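PDB 4L7A: uncharacterized protein from Bacteroides caccae, which is of unknown function but is probably a zinc-dependent metallopeptidase of the Peptidase_MA clan. Local coordinates for residues H45-D49 / I94-G98; D198-T203 / K232-V236; S164-Y168 / P183-V187; I68-C72 / R258-I262. All blocks are in the same frame, centred on the assembly; numbering follows the deposited sequence.

Interaction 1: residues H45-D49 / I94-G98; sequences HIESD and IHLIG
Ile46 and His95 mark the closest approach of the two backbones, with 7.1 Å between their CA atoms, and no hydrogen bond joins the irregular segment 45-49 to strand 94-98. Contact is made mainly through side chains, and it illustrates how one branched aliphatic residue can seat a loop on the face of a sheet. Ile46 packs over the imidazole of His95. Its CG1 sits over the middle of the ring, 3.9 Å from the centroid of His95 and only 12° off the normal, a CH-pi contact in which the two side chains run past each other in opposite directions. With CG1 anti to the carbonyl carbon (chi1 -69°) and the chain extended beyond it, Ile46 carries its CD1 on past the ring to the strand backbone, 3.3 Å from the carbonyl oxygen of Leu96. The other branch, CG2, lies 3.5 Å from His95 ND1 and also meets the CD1 methyl of Ile97 at 3.9 Å. That same methyl has a second visitor in Ser48, whose OG comes within 3.3 Å of Ile97 CD1; this is plain packing, the hydroxyl making a weak bond to the carbonyl of Asp49. His95 and Ile97, two residues apart in the strand, thus offer one surface to the loop. The strand itself is hydrogen-bonded between strands 38-40 and 115-122, and Lys40 also touches Ile46 and His95. Leu96 faces the other way, toward Phe39 of strand 38-40 and Ser62 of helix 59-81, so the loop and that helix cover opposite faces of the sheet.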
loop_
_atom_site.group_PDB
_atom_site.type_symbol
_atom_site.label_atom_id
_atom_site.label_comp_id
_atom_site.label_asym_id
_atom_site.label_seq_id
_atom_site.Cartn_x
_atom_site.Cartn_y
_atom_site.Cartn_z
ATOM N N HIS A 45 20.731 1.812 -11.712
ATOM C CA HIS A 45 19.931 3.079 -11.713
ATOM C C HIS A 45 19.340 3.482 -10.374
ATOM O O HIS A 45 18.659 4.498 -10.285
ATOM C CB HIS A 45 18.760 3.020 -12.709
ATOM C CG HIS A 45 19.193 2.766 -14.115
ATOM N ND1 HIS A 45 18.311 2.437 -15.118
ATOM C CD2 HIS A 45 20.426 2.751 -14.672
ATOM C CE1 HIS A 45 18.982 2.234 -16.239
ATOM N NE2 HIS A 45 20.269 2.400 -15.989
ATOM N N ILE A 46 19.605 2.690 -9.347
ATOM C CA ILE A 46 19.065 2.930 -8.019
ATOM C C ILE A 46 20.191 3.379 -7.092
ATOM O O ILE A 46 21.249 2.756 -6.979
ATOM C CB ILE A 46 18.331 1.661 -7.445
ATOM C CG1 ILE A 46 17.036 1.420 -8.235
ATOM C CG2 ILE A 46 18.017 1.862 -5.977
ATOM C CD1 ILE A 46 16.265 0.230 -7.852
ATOM N N GLU A 47 19.925 4.451 -6.382
ATOM C CA GLU A 47 20.886 4.979 -5.450
ATOM C C GLU A 47 20.205 5.071 -4.075
ATOM O O GLU A 47 19.220 5.781 -3.912
ATOM C CB GLU A 47 21.387 6.323 -6.005
ATOM C CG GLU A 47 21.628 7.451 -5.028
ATOM C CD GLU A 47 22.137 8.689 -5.751
ATOM O OE1 GLU A 47 22.664 8.544 -6.885
ATOM O OE2 GLU A 47 22.000 9.805 -5.194
ATOM N N SER A 48 20.719 4.313 -3.102
ATOM C CA SER A 48 20.271 4.441 -1.713
ATOM C C SER A 48 21.246 3.905 -0.701
ATOM O O SER A 48 22.274 3.329 -1.024
ATOM C CB SER A 48 18.845 3.921 -1.479
ATOM O OG SER A 48 18.667 2.573 -1.756
ATOM N N ASP A 49 20.934 4.188 0.547
ATOM C CA ASP A 49 21.621 3.598 1.659
ATOM C C ASP A 49 21.298 2.102 1.669
ATOM O O ASP A 49 20.301 1.661 1.111
ATOM C CB ASP A 49 21.176 4.302 2.944
ATOM C CG ASP A 49 21.513 5.789 2.917
ATOM O OD1 ASP A 49 22.619 6.151 2.448
ATOM O OD2 ASP A 49 20.643 6.599 3.310
ATOM N N ILE A 94 8.853 3.852 -8.125
ATOM C CA ILE A 94 8.871 2.606 -7.363
ATOM C C ILE A 94 10.253 1.975 -7.618
ATOM O O ILE A 94 10.691 1.943 -8.784
ATOM C CB ILE A 94 7.728 1.687 -7.751
ATOM C CG1 ILE A 94 6.387 2.307 -7.389
ATOM C CG2 ILE A 94 7.812 0.392 -6.987
ATOM C CD1 ILE A 94 5.204 1.659 -8.073
ATOM N N HIS A 95 11.007 1.628 -6.559
ATOM C CA HIS A 95 12.315 0.954 -6.738
ATOM C C HIS A 95 12.173 -0.400 -6.129
ATOM O O HIS A 95 11.615 -0.499 -5.056
ATOM C CB HIS A 95 13.417 1.615 -5.928
ATOM C CG HIS A 95 13.913 2.891 -6.504
ATOM N ND1 HIS A 95 14.956 3.598 -5.938
ATOM C CD2 HIS A 95 13.566 3.568 -7.622
ATOM C CE1 HIS A 95 15.216 4.674 -6.668
ATOM N NE2 HIS A 95 14.386 4.675 -7.699
ATOM N N LEU A 96 12.675 -1.422 -6.777
ATOM C CA LEU A 96 12.801 -2.732 -6.154
ATOM C C LEU A 96 14.263 -2.915 -5.818
ATOM O O LEU A 96 15.138 -2.653 -6.659
ATOM C CB LEU A 96 12.372 -3.852 -7.083
ATOM C CG LEU A 96 11.001 -3.782 -7.681
ATOM C CD1 LEU A 96 10.680 -5.105 -8.349
ATOM C CD2 LEU A 96 9.975 -3.496 -6.596
ATOM N N ILE A 97 14.520 -3.336 -4.586
ATOM C CA ILE A 97 15.861 -3.638 -4.123
ATOM C C ILE A 97 15.859 -4.996 -3.494
ATOM O O ILE A 97 14.940 -5.357 -2.763
ATOM C CB ILE A 97 16.357 -2.607 -3.106
ATOM C CG1 ILE A 97 16.478 -1.256 -3.777
ATOM C CG2 ILE A 97 17.687 -2.967 -2.548
ATOM C CD1 ILE A 97 16.930 -0.089 -2.781
ATOM N N GLY A 98 16.895 -5.775 -3.764
ATOM C CA GLY A 98 16.941 -7.133 -3.181
ATOM C C GLY A 98 17.361 -7.160 -1.707
ATOM O O GLY A 98 18.250 -6.427 -1.302
#

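Interaction 2: residues D198-T203 / K232-V236; sequences DIAEVT and KLAMV
Val236 of one helix projects against Ile199, Val202 and Thr203 of the other, forming the central bump of a nearly perpendicular helix crossing: the axes of 198-203 and 232-236 pass 10.0 Å apart at a signed angle of -85°. At this steep crossing a single branched residue fills the hollow. The two methyls of Val236 divide the work. CG2 presses between the aliphatic side chains, 3.6 Å from Ile199 CG1 and 4.1 Å from Val202 CG1, while CG1 reaches the hydroxyl of Thr203, with OG1 3.5 Å away. In return, Val202 sends its CG1 into the dip between Leu233 and Val236, lying 4.2 Å from the CA of Leu233. Thr203 OG1 can border this apolar patch because it is satisfied within its own helix: it donates to Ile199 O at 2.8 Å, and the backbone N of Thr203 reaches the same oxygen from the opposite face of the carbonyl plane. Beside this apolar patch the packing turns polar, though still buried. Lys232, extended beyond CG, lays its chain across the carboxylate of Asp198 at about a right angle and ends in a salt bridge, NZ to Asp198 OD2 at 2.7 Å, on the syn lone pair. OD2 is also held by the hydroxyl of Tyr168 and OD1 by that of Tyr160, so the buried acid is gripped at both oxygens. Helix 160-163 lies alongside through Tyr160 and Ile163, and helix 131-153, which carries an HExxH sequence like that of zinc peptidases, backs helix 195-208 through His144, Ala147 and His151.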
loop_
_atom_site.group_PDB
_atom_site.type_symbol
_atom_site.label_atom_id
_atom_site.label_comp_id
_atom_site.label_asym_id
_atom_site.label_seq_id
_atom_site.Cartn_x
_atom_site.Cartn_y
_atom_site.Cartn_z
ATOM N N ASP A 198 -4.423 8.766 11.376
ATOM C CA ASP A 198 -5.636 8.030 11.739
ATOM C C ASP A 198 -6.492 7.790 10.480
ATOM O O ASP A 198 -6.797 6.654 10.131
ATOM C CB ASP A 198 -6.396 8.811 12.826
ATOM C CG ASP A 198 -7.620 8.103 13.364
ATOM O OD1 ASP A 198 -8.130 7.135 12.771
ATOM O OD2 ASP A 198 -8.073 8.523 14.447
ATOM N N ILE A 199 -6.808 8.824 9.759
ATOM C CA ILE A 199 -7.620 8.628 8.611
ATOM C C ILE A 199 -6.889 7.817 7.484
ATOM O O ILE A 199 -7.537 6.989 6.820
ATOM C CB ILE A 199 -8.220 9.931 8.131
ATOM C CG1 ILE A 199 -9.210 9.628 7.020
ATOM C CG2 ILE A 199 -7.143 10.978 7.729
ATOM C CD1 ILE A 199 -9.992 10.839 6.554
ATOM N N ALA A 200 -5.568 7.985 7.302
ATOM C CA ALA A 200 -4.845 7.171 6.341
ATOM C C ALA A 200 -4.876 5.677 6.746
ATOM O O ALA A 200 -4.999 4.818 5.886
ATOM C CB ALA A 200 -3.376 7.639 6.156
ATOM N N GLU A 201 -4.810 5.408 8.054
ATOM C CA GLU A 201 -4.853 4.042 8.582
ATOM C C GLU A 201 -6.227 3.414 8.456
ATOM O O GLU A 201 -6.331 2.234 8.114
ATOM C CB GLU A 201 -4.423 3.999 10.036
ATOM C CG GLU A 201 -2.893 4.180 10.265
ATOM C CD GLU A 201 -2.110 2.941 9.811
ATOM O OE1 GLU A 201 -2.016 2.004 10.633
ATOM O OE2 GLU A 201 -1.644 2.889 8.643
ATOM N N VAL A 202 -7.276 4.177 8.736
ATOM C CA VAL A 202 -8.622 3.637 8.592
ATOM C C VAL A 202 -8.806 3.220 7.155
ATOM O O VAL A 202 -9.229 2.138 6.872
ATOM C CB VAL A 202 -9.678 4.634 9.077
ATOM C CG1 VAL A 202 -11.083 4.182 8.674
ATOM C CG2 VAL A 202 -9.587 4.794 10.570
ATOM N N THR A 203 -8.429 4.070 6.217
ATOM C CA THR A 203 -8.559 3.782 4.796
ATOM C C THR A 203 -7.750 2.556 4.361
ATOM O O THR A 203 -8.264 1.648 3.695
ATOM C CB THR A 203 -8.066 5.011 3.955
ATOM O OG1 THR A 203 -8.699 6.225 4.391
ATOM C CG2 THR A 203 -8.351 4.804 2.472
ATOM N N LYS A 232 -15.810 6.994 12.126
ATOM C CA LYS A 232 -14.655 7.312 11.293
ATOM C C LYS A 232 -14.764 6.703 9.913
ATOM O O LYS A 232 -14.567 7.383 8.866
ATOM C CB LYS A 232 -13.353 6.826 11.974
ATOM C CG LYS A 232 -13.020 7.651 13.188
ATOM C CD LYS A 232 -11.766 7.140 13.906
ATOM C CE LYS A 232 -11.368 8.069 14.996
ATOM N NZ LYS A 232 -10.175 7.542 15.797
ATOM N N LEU A 233 -15.129 5.428 9.882
ATOM C CA LEU A 233 -15.276 4.742 8.593
ATOM C C LEU A 233 -16.385 5.321 7.747
ATOM O O LEU A 233 -16.231 5.423 6.527
ATOM C CB LEU A 233 -15.468 3.248 8.794
ATOM C CG LEU A 233 -15.741 2.418 7.550
ATOM C CD1 LEU A 233 -14.530 2.344 6.639
ATOM C CD2 LEU A 233 -16.172 0.988 7.951
ATOM N N ALA A 234 -17.507 5.708 8.365
ATOM C CA ALA A 234 -18.581 6.285 7.584
ATOM C C ALA A 234 -18.106 7.605 6.974
ATOM O O ALA A 234 -18.385 7.927 5.802
ATOM C CB ALA A 234 -19.786 6.502 8.416
HETATM N N MSE A 235 -17.369 8.372 7.760
HETATM C CA MSE A 235 -16.872 9.659 7.293
HETATM C C MSE A 235 -15.861 9.507 6.138
HETATM O O MSE A 235 -15.903 10.243 5.150
HETATM C CB MSE A 235 -16.243 10.419 8.443
HETATM C CG MSE A 235 -16.010 11.889 8.063
HETATM SE SE MSE A 235 -15.603 13.014 9.621
HETATM C CE MSE A 235 -17.273 12.905 10.560
ATOM N N VAL A 236 -14.973 8.528 6.254
ATOM C CA VAL A 236 -14.049 8.188 5.153
ATOM C C VAL A 236 -14.807 7.748 3.878
ATOM O O VAL A 236 -14.507 8.222 2.788
ATOM C CB VAL A 236 -13.046 7.077 5.562
ATOM C CG1 VAL A 236 -12.147 6.652 4.384
ATOM C CG2 VAL A 236 -12.162 7.587 6.679
#

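Interaction 3: residues S164-Y168 / P183-V187; sequences SAGNY and PLGFV
Phe186 meets Ser164, Asn167 and Tyr168 where two loops flanking helix 178-181 come together, a partly buried contact that pairs aromatic packing with a water bridge. Such an arrangement shows how irregular segments can be joined without one direct hydrogen bond between them. Phe186 has CG anti to the carbonyl carbon (chi1 -64°), which carries its ring out to the 164-168 loop. The rings of Tyr168 and Phe186 meet obliquely, their centroids 5.1 Å apart and their planes at 51°. Phe186 places its CZ over one face of Tyr168, toward the rim, and its CE1 comes 3.5 Å from Tyr168 CE1. Asn167 O lies at the edge of the Phe186 ring, 3.5 Å from CE2. Ser164 CB approaches obliquely, 3.8 Å from Phe186 CZ. Nearby, a single water gathers three polar groups: it donates to Leu184 O at 2.7 Å, accepts from Asn167 ND2 at 3.0 Å, and is bonded to Ser164 OG, which also receives Lys232. A type II turn from Ser164 to Asn167, with Gly166 at its positive-phi position, brings both ends toward the partner loop, while Gly185 is the C-prime residue of a Schellman motif that ends helix 178-181. An alanine at Tyr168 removes ring and hydroxyl together, which is likely to open a gap beside Phe186 and leave Asp198 OD2 with one partner fewer. Beyond the two loops, Pro195 of helix 195-208 touches Tyr168, Ile228 of helix 211-244 touches Ser164, and Phe186 is wedged against Asp198 and Lys232, one from each of these helices.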
loop_
_atom_site.group_PDB
_atom_site.type_symbol
_atom_site.label_atom_id
_atom_site.label_comp_id
_atom_site.label_asym_id
_atom_site.label_seq_id
_atom_site.Cartn_x
_atom_site.Cartn_y
_atom_site.Cartn_z
ATOM N N SER A 164 -11.656 11.779 18.007
ATOM C CA SER A 164 -10.829 11.214 19.076
ATOM C C SER A 164 -9.921 12.250 19.733
ATOM O O SER A 164 -8.916 11.900 20.315
ATOM C CB SER A 164 -9.996 10.078 18.518
ATOM O OG SER A 164 -10.760 8.940 18.172
ATOM N N ALA A 165 -10.267 13.533 19.639
ATOM C CA ALA A 165 -9.497 14.621 20.323
ATOM C C ALA A 165 -9.329 14.277 21.783
ATOM O O ALA A 165 -10.249 13.902 22.435
ATOM C CB ALA A 165 -10.216 16.000 20.199
ATOM N N GLY A 166 -8.127 14.362 22.290
ATOM C CA GLY A 166 -7.910 14.003 23.674
ATOM C C GLY A 166 -7.238 12.655 23.791
ATOM O O GLY A 166 -6.580 12.414 24.770
ATOM N N ASN A 167 -7.320 11.792 22.773
ATOM C CA ASN A 167 -6.726 10.464 22.894
ATOM C C ASN A 167 -5.524 10.189 21.993
ATOM O O ASN A 167 -4.978 9.090 22.048
ATOM C CB ASN A 167 -7.815 9.417 22.640
ATOM C CG ASN A 167 -8.784 9.343 23.774
ATOM O OD1 ASN A 167 -8.402 9.545 24.883
ATOM N ND2 ASN A 167 -10.037 9.100 23.499
ATOM N N TYR A 168 -5.110 11.177 21.200
ATOM C CA TYR A 168 -3.954 11.023 20.345
ATOM C C TYR A 168 -2.655 11.089 21.159
ATOM O O TYR A 168 -2.584 11.773 22.140
ATOM C CB TYR A 168 -3.947 12.106 19.258
ATOM C CG TYR A 168 -4.977 11.849 18.165
ATOM C CD1 TYR A 168 -4.779 10.847 17.235
ATOM C CD2 TYR A 168 -6.157 12.548 18.111
ATOM C CE1 TYR A 168 -5.693 10.587 16.245
ATOM C CE2 TYR A 168 -7.136 12.284 17.101
ATOM C CZ TYR A 168 -6.882 11.289 16.185
ATOM O OH TYR A 168 -7.767 11.004 15.196
ATOM N N PRO A 183 -10.225 0.270 21.832
ATOM C CA PRO A 183 -11.354 0.820 22.605
ATOM C C PRO A 183 -11.489 2.328 22.520
ATOM O O PRO A 183 -12.558 2.853 22.841
ATOM C CB PRO A 183 -11.054 0.390 24.060
ATOM C CG PRO A 183 -10.309 -0.836 23.936
ATOM C CD PRO A 183 -9.417 -0.607 22.685
ATOM N N LEU A 184 -10.430 2.998 22.082
ATOM C CA LEU A 184 -10.451 4.453 21.885
ATOM C C LEU A 184 -10.789 4.822 20.440
ATOM O O LEU A 184 -10.801 5.998 20.092
ATOM C CB LEU A 184 -9.085 5.085 22.244
ATOM C CG LEU A 184 -8.464 4.648 23.554
ATOM C CD1 LEU A 184 -7.060 5.220 23.666
ATOM C CD2 LEU A 184 -9.289 5.047 24.778
ATOM N N GLY A 185 -11.070 3.840 19.594
ATOM C CA GLY A 185 -11.453 4.114 18.218
ATOM C C GLY A 185 -10.288 4.188 17.244
ATOM O O GLY A 185 -10.380 4.814 16.201
ATOM N N PHE A 186 -9.166 3.576 17.594
ATOM C CA PHE A 186 -7.988 3.553 16.712
ATOM C C PHE A 186 -7.810 2.154 16.164
ATOM O O PHE A 186 -7.735 1.175 16.955
ATOM C CB PHE A 186 -6.729 3.949 17.499
ATOM C CG PHE A 186 -6.759 5.378 18.016
ATOM C CD1 PHE A 186 -7.082 6.433 17.161
ATOM C CD2 PHE A 186 -6.493 5.658 19.326
ATOM C CE1 PHE A 186 -7.122 7.719 17.616
ATOM C CE2 PHE A 186 -6.536 6.956 19.783
ATOM C CZ PHE A 186 -6.878 7.977 18.944
ATOM N N VAL A 187 -7.738 2.043 14.830
ATOM C CA VAL A 187 -7.577 0.754 14.186
ATOM C C VAL A 187 -6.203 0.109 14.341
ATOM O O VAL A 187 -6.082 -1.093 14.181
ATOM C CB VAL A 187 -7.973 0.766 12.684
ATOM C CG1 VAL A 187 -9.494 0.969 12.530
ATOM C CG2 VAL A 187 -7.195 1.837 11.863
HETATM O O HOH W 1 -11.255 8.531 20.768
#

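Interaction 4: residues I68-C72 / R258-I262; sequences IVKHC and RTNEI
His71 carries the polar half of this contact, and Arg258 and Glu261 engage it at different places. Its side chain swings out with CG anti to the backbone N (chi1 -170°), which delivers the imidazole to the last turn of helix 248-260. There NE2 donates to Glu261 OE1 at 2.9 Å, the acceptor lying near the ring plane and using its anti lone pair: a His-carboxylate hydrogen bond. Arg258 takes the backbone instead. Its NH1 donates to His71 O at 2.9 Å, in the carbonyl plane, and the same nitrogen stands 3.2 Å above one face of the His71 ring, toward its rim. Both charged partners have second mates: Arg258 forms salt bridges with Glu75 and Glu79, and Glu261 with Arg257. A leucine in place of His71 would probably leave Glu261 OE1 without its ring donor, the carboxylate then resting on Arg257 alone among the partners described here.

The apolar half is built on Ile68, one turn before Cys72, and on Ile262 beyond the end of helix 248-260. Ile68 and Ile262 cross at about a right angle, CG2 of Ile68 3.7 Å from CD1 of Ile262. Cys72 SG packs against Thr259 and Ile262, 3.7 Å from Thr259 CG2 and 3.9 Å from Ile262 CG1. Helix 131-153 covers this side through Met134, Phe139 and Val131, while helix 17-35 packs on helix 59-81 at Val69 and Lys70.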
loop_
_atom_site.group_PDB
_atom_site.type_symbol
_atom_site.label_atom_id
_atom_site.label_comp_id
_atom_site.label_asym_id
_atom_site.label_seq_id
_atom_site.Cartn_x
_atom_site.Cartn_y
_atom_site.Cartn_z
ATOM N N ILE A 68 2.071 -8.156 -10.108
ATOM C CA ILE A 68 1.208 -8.281 -8.936
ATOM C C ILE A 68 0.762 -6.891 -8.445
ATOM O O ILE A 68 -0.431 -6.664 -8.117
ATOM C CB ILE A 68 1.903 -9.095 -7.869
ATOM C CG1 ILE A 68 2.015 -10.542 -8.394
ATOM C CG2 ILE A 68 1.135 -9.076 -6.577
ATOM C CD1 ILE A 68 2.796 -11.490 -7.482
ATOM N N VAL A 69 1.720 -5.981 -8.368
ATOM C CA VAL A 69 1.461 -4.595 -7.919
ATOM C C VAL A 69 0.446 -3.882 -8.829
ATOM O O VAL A 69 -0.456 -3.174 -8.358
ATOM C CB VAL A 69 2.768 -3.830 -7.841
ATOM C CG1 VAL A 69 2.563 -2.363 -7.607
ATOM C CG2 VAL A 69 3.609 -4.375 -6.678
ATOM N N LYS A 70 0.555 -4.109 -10.134
ATOM C CA LYS A 70 -0.343 -3.483 -11.074
ATOM C C LYS A 70 -1.706 -4.094 -10.971
ATOM O O LYS A 70 -2.713 -3.381 -10.920
ATOM C CB LYS A 70 0.180 -3.630 -12.491
ATOM C CG LYS A 70 -0.746 -3.064 -13.581
ATOM C CD LYS A 70 -0.057 -3.097 -14.952
ATOM C CE LYS A 70 -1.049 -3.378 -16.094
ATOM N NZ LYS A 70 -2.027 -2.244 -16.236
ATOM N N HIS A 71 -1.753 -5.406 -10.867
ATOM C CA HIS A 71 -3.052 -6.130 -10.761
ATOM C C HIS A 71 -3.854 -5.830 -9.493
ATOM O O HIS A 71 -5.084 -5.696 -9.542
ATOM C CB HIS A 71 -2.840 -7.638 -10.824
ATOM C CG HIS A 71 -4.106 -8.405 -10.954
ATOM N ND1 HIS A 71 -4.860 -8.389 -12.115
ATOM C CD2 HIS A 71 -4.779 -9.176 -10.072
ATOM C CE1 HIS A 71 -5.919 -9.155 -11.956
ATOM N NE2 HIS A 71 -5.899 -9.641 -10.725
ATOM N N CYS A 72 -3.141 -5.690 -8.376
ATOM C CA CYS A 72 -3.775 -5.600 -7.047
ATOM C C CYS A 72 -3.983 -4.188 -6.489
ATOM O O CYS A 72 -4.780 -3.990 -5.545
ATOM C CB CYS A 72 -2.970 -6.405 -6.065
ATOM S SG CYS A 72 -2.946 -8.150 -6.474
ATOM N N ARG A 258 -8.993 -9.275 -6.401
ATOM C CA ARG A 258 -7.745 -9.253 -7.165
ATOM C C ARG A 258 -6.557 -9.944 -6.479
ATOM O O ARG A 258 -5.822 -10.695 -7.126
ATOM C CB ARG A 258 -7.422 -7.826 -7.594
ATOM C CG ARG A 258 -8.274 -7.365 -8.778
ATOM C CD ARG A 258 -8.194 -5.872 -8.912
ATOM N NE ARG A 258 -8.878 -5.476 -10.132
ATOM C CZ ARG A 258 -8.364 -5.587 -11.345
ATOM N NH1 ARG A 258 -7.122 -6.026 -11.532
ATOM N NH2 ARG A 258 -9.103 -5.238 -12.377
ATOM N N THR A 259 -6.393 -9.751 -5.189
ATOM C CA THR A 259 -5.282 -10.418 -4.472
ATOM C C THR A 259 -5.522 -11.938 -4.370
ATOM O O THR A 259 -4.569 -12.699 -4.299
ATOM C CB THR A 259 -5.034 -9.852 -3.066
ATOM O OG1 THR A 259 -6.246 -9.795 -2.338
ATOM C CG2 THR A 259 -4.499 -8.473 -3.129
ATOM N N ASN A 260 -6.768 -12.384 -4.434
ATOM C CA ASN A 260 -7.015 -13.838 -4.537
ATOM C C ASN A 260 -6.778 -14.433 -5.907
ATOM O O ASN A 260 -6.744 -15.630 -6.032
ATOM C CB ASN A 260 -8.439 -14.205 -4.143
ATOM C CG ASN A 260 -8.611 -14.327 -2.645
ATOM O OD1 ASN A 260 -7.642 -14.540 -1.872
ATOM N ND2 ASN A 260 -9.857 -14.167 -2.204
ATOM N N GLU A 261 -6.640 -13.582 -6.916
ATOM C CA GLU A 261 -6.393 -13.969 -8.303
ATOM C C GLU A 261 -4.905 -14.024 -8.645
ATOM O O GLU A 261 -4.557 -14.322 -9.786
ATOM C CB GLU A 261 -7.011 -12.925 -9.244
ATOM C CG GLU A 261 -8.471 -13.077 -9.398
ATOM C CD GLU A 261 -9.130 -11.886 -10.064
ATOM O OE1 GLU A 261 -8.432 -10.958 -10.568
ATOM O OE2 GLU A 261 -10.359 -11.869 -10.036
ATOM N N ILE A 262 -4.020 -13.787 -7.688
ATOM C CA ILE A 262 -2.599 -13.708 -8.021
ATOM C C ILE A 262 -2.091 -14.953 -8.782
ATOM O O ILE A 262 -1.413 -14.815 -9.787
ATOM C CB ILE A 262 -1.749 -13.373 -6.771
ATOM C CG1 ILE A 262 -1.932 -11.905 -6.447
ATOM C CG2 ILE A 262 -0.279 -13.716 -6.979
ATOM C CD1 ILE A 262 -1.327 -11.470 -5.122
#

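How the interactions relate
From the N terminus, interaction 1 is the first to close, bringing strand 93-98 back to the loop that follows strand 38-40. Helix 59-81 lies within that span, and from it interaction 4 reaches forward to the end of helix 248-260, so these two contacts cross along the chain. Two further contacts fall within the long span of interaction 4: the short loop closed by interaction 3, and then, in series, the one closed by interaction 2. These two meet directly around Asp198 and Lys232, tying the 164-187 region to helices 195-208 and 211-244. Interaction 1 stands on the far side of the chain, its centre about 31 Å from that of interaction 2.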